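PDB 6WT8: STING-associated CdnE c-di-GMP synthase from Flavobacteriaceae, which probably synthesises the cyclic dinucleotide c-di-GMP from GTP as the nucleotide signal of a bacterial CBASS defence system that acts through STING. Local coordinates for residues Lys3-Leu8 and Ser48-Glu53. Residues are numbered along the deposited sequence; the frame is centred on the assembly and turned at random.
Sequences KNYLEL and SIYIKE
Tyr50 holds its CG anti to the backbone N (chi1 173°), which carries the ring from helix 46-56 across to the first turn of helix 5-16. Tyr5 and Leu8 meet it there. Leu8 CG stands anti to the carbonyl carbon (chi1 -74°), and this places CD1 over the face that CB already touches. The Leu8 side chain thus crosses one face of the Tyr50 ring at a slant. Leu8 CB makes the closest approach, 3.6 Å from Tyr50 CE1. Leu8 CB also forms a CH-pi contact over that face, 3.9 Å from the centroid of the Tyr50 ring. Leu8 CD1 is offset toward the rim, and Leu8 CD2 reaches the hydroxyl end.

Tyr5 meets Tyr50 differently. Its ring offers an edge, with Tyr5 CD1 3.9 Å from Tyr50 CD2. The two ring planes are inclined at 50°, so the pair is neither a stack nor a T-shape.

No direct hydrogen bond joins the two segments. A water bridges them instead, accepting from Lys3 NZ at 2.7 Å and lying 2.8 Å from Tyr50 OH. Tyr5 OH is hydrogen-bonded to Asp356 OD2, Lys3 NZ forms a salt bridge with Glu349, and Tyr50 OH has a weak hydrogen bond to Asp266. With an alanine at Tyr50, Leu8 and the edge of Tyr5 would probably lose their aromatic partner, and Lys3 its water-mediated link.

Asn4 OD1 accepts from Glu7 N at 3.1 Å, an N-cap that closes the first turn of the helix carrying Tyr5 and Leu8.

The contact is a helix-helix packing near the N-terminus of the chain. Tyr50 also touches Ile9 and Val12 of helix 5-16 and Ile263 of helix 253-266, while Tyr5 packs on Ile353 of helix 336-360.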
# COMPACT_ATOMS: atom_id res chain seq x y z
N LYS A 3 -1.63 -26.11 14.51
CA LYS A 3 -0.68 -25.33 13.73
C LYS A 3 0.74 -25.73 14.05
O LYS A 3 1.11 -25.92 15.21
CB LYS A 3 -0.87 -23.84 14.00
CG LYS A 3 -2.18 -23.31 13.36
CD LYS A 3 -2.54 -21.90 13.79
CE LYS A 3 -1.80 -20.86 12.97
NZ LYS A 3 -1.94 -20.98 11.43
N ASN A 4 1.58 -25.82 13.00
CA ASN A 4 2.99 -26.16 13.15
C ASN A 4 3.77 -24.85 13.05
O ASN A 4 4.08 -24.41 11.94
CB ASN A 4 3.40 -27.15 12.07
CG ASN A 4 4.82 -27.64 12.23
OD1 ASN A 4 5.66 -26.98 12.81
ND2 ASN A 4 5.09 -28.83 11.71
N TYR A 5 4.14 -24.28 14.20
CA TYR A 5 4.76 -22.95 14.15
C TYR A 5 6.19 -23.01 13.67
O TYR A 5 6.69 -22.05 13.07
CB TYR A 5 4.65 -22.27 15.50
CG TYR A 5 3.24 -21.88 15.79
CD1 TYR A 5 2.65 -20.82 15.16
CD2 TYR A 5 2.45 -22.67 16.61
CE1 TYR A 5 1.32 -20.51 15.37
CE2 TYR A 5 1.15 -22.35 16.88
CZ TYR A 5 0.58 -21.27 16.25
OH TYR A 5 -0.76 -21.01 16.53
N LEU A 6 6.87 -24.13 13.89
CA LEU A 6 8.22 -24.28 13.33
C LEU A 6 8.20 -24.18 11.81
O LEU A 6 9.01 -23.47 11.21
CB LEU A 6 8.83 -25.61 13.80
CG LEU A 6 10.22 -25.80 13.22
CD1 LEU A 6 11.06 -24.71 13.85
CD2 LEU A 6 10.79 -27.16 13.59
N GLU A 7 7.26 -24.88 11.17
CA GLU A 7 7.15 -24.80 9.72
C GLU A 7 6.76 -23.39 9.28
O GLU A 7 7.27 -22.89 8.28
CB GLU A 7 6.14 -25.83 9.23
CG GLU A 7 6.03 -25.91 7.71
CD GLU A 7 5.24 -27.13 7.21
OE1 GLU A 7 4.52 -27.76 8.03
OE2 GLU A 7 5.36 -27.44 6.00
N LEU A 8 5.87 -22.74 10.03
CA LEU A 8 5.44 -21.39 9.70
C LEU A 8 6.60 -20.40 9.82
O LEU A 8 6.77 -19.53 8.95
CB LEU A 8 4.27 -20.95 10.59
CG LEU A 8 2.93 -21.60 10.24
CD1 LEU A 8 1.89 -21.32 11.36
CD2 LEU A 8 2.50 -21.13 8.84
N SER A 48 4.98 -17.19 19.51
CA SER A 48 5.41 -15.79 19.63
C SER A 48 6.44 -15.43 18.57
O SER A 48 6.40 -14.34 17.99
CB SER A 48 6.00 -15.53 21.01
OG SER A 48 6.63 -14.27 20.96
N ILE A 49 7.42 -16.31 18.33
CA ILE A 49 8.40 -16.00 17.28
C ILE A 49 7.74 -15.86 15.92
O ILE A 49 8.08 -14.97 15.12
CB ILE A 49 9.50 -17.08 17.28
CG1 ILE A 49 10.25 -17.00 18.60
CG2 ILE A 49 10.45 -16.88 16.14
CD1 ILE A 49 11.13 -18.26 18.79
N TYR A 50 6.79 -16.74 15.62
CA TYR A 50 6.05 -16.61 14.37
C TYR A 50 5.36 -15.25 14.28
O TYR A 50 5.39 -14.60 13.23
CB TYR A 50 5.02 -17.73 14.27
CG TYR A 50 4.08 -17.59 13.08
CD1 TYR A 50 4.56 -17.59 11.78
CD2 TYR A 50 2.72 -17.45 13.29
CE1 TYR A 50 3.67 -17.45 10.63
CE2 TYR A 50 1.83 -17.32 12.17
CZ TYR A 50 2.32 -17.32 10.88
OH TYR A 50 1.50 -17.22 9.75
N ILE A 51 4.66 -14.88 15.35
CA ILE A 51 3.99 -13.57 15.36
C ILE A 51 5.00 -12.43 15.14
O ILE A 51 4.78 -11.52 14.31
CB ILE A 51 3.23 -13.38 16.67
CG1 ILE A 51 2.10 -14.40 16.78
CG2 ILE A 51 2.73 -11.93 16.81
CD1 ILE A 51 1.55 -14.53 18.20
N LYS A 52 6.13 -12.49 15.86
CA LYS A 52 7.13 -11.41 15.75
C LYS A 52 7.64 -11.29 14.33
O LYS A 52 7.78 -10.17 13.79
CB LYS A 52 8.32 -11.68 16.68
CG LYS A 52 8.02 -11.36 18.08
CD LYS A 52 9.31 -11.44 18.95
CE LYS A 52 9.90 -12.83 18.98
NZ LYS A 52 11.03 -12.95 20.05
N GLU A 53 8.02 -12.41 13.72
CA GLU A 53 8.64 -12.35 12.41
C GLU A 53 7.62 -12.01 11.34
O GLU A 53 7.95 -11.35 10.35
CB GLU A 53 9.39 -13.66 12.16
CG GLU A 53 10.54 -13.72 13.21
CD GLU A 53 11.57 -14.80 12.98
OE1 GLU A 53 11.43 -15.55 11.98
OE2 GLU A 53 12.52 -14.91 13.83
O HOH W 1 -0.84 -18.71 10.36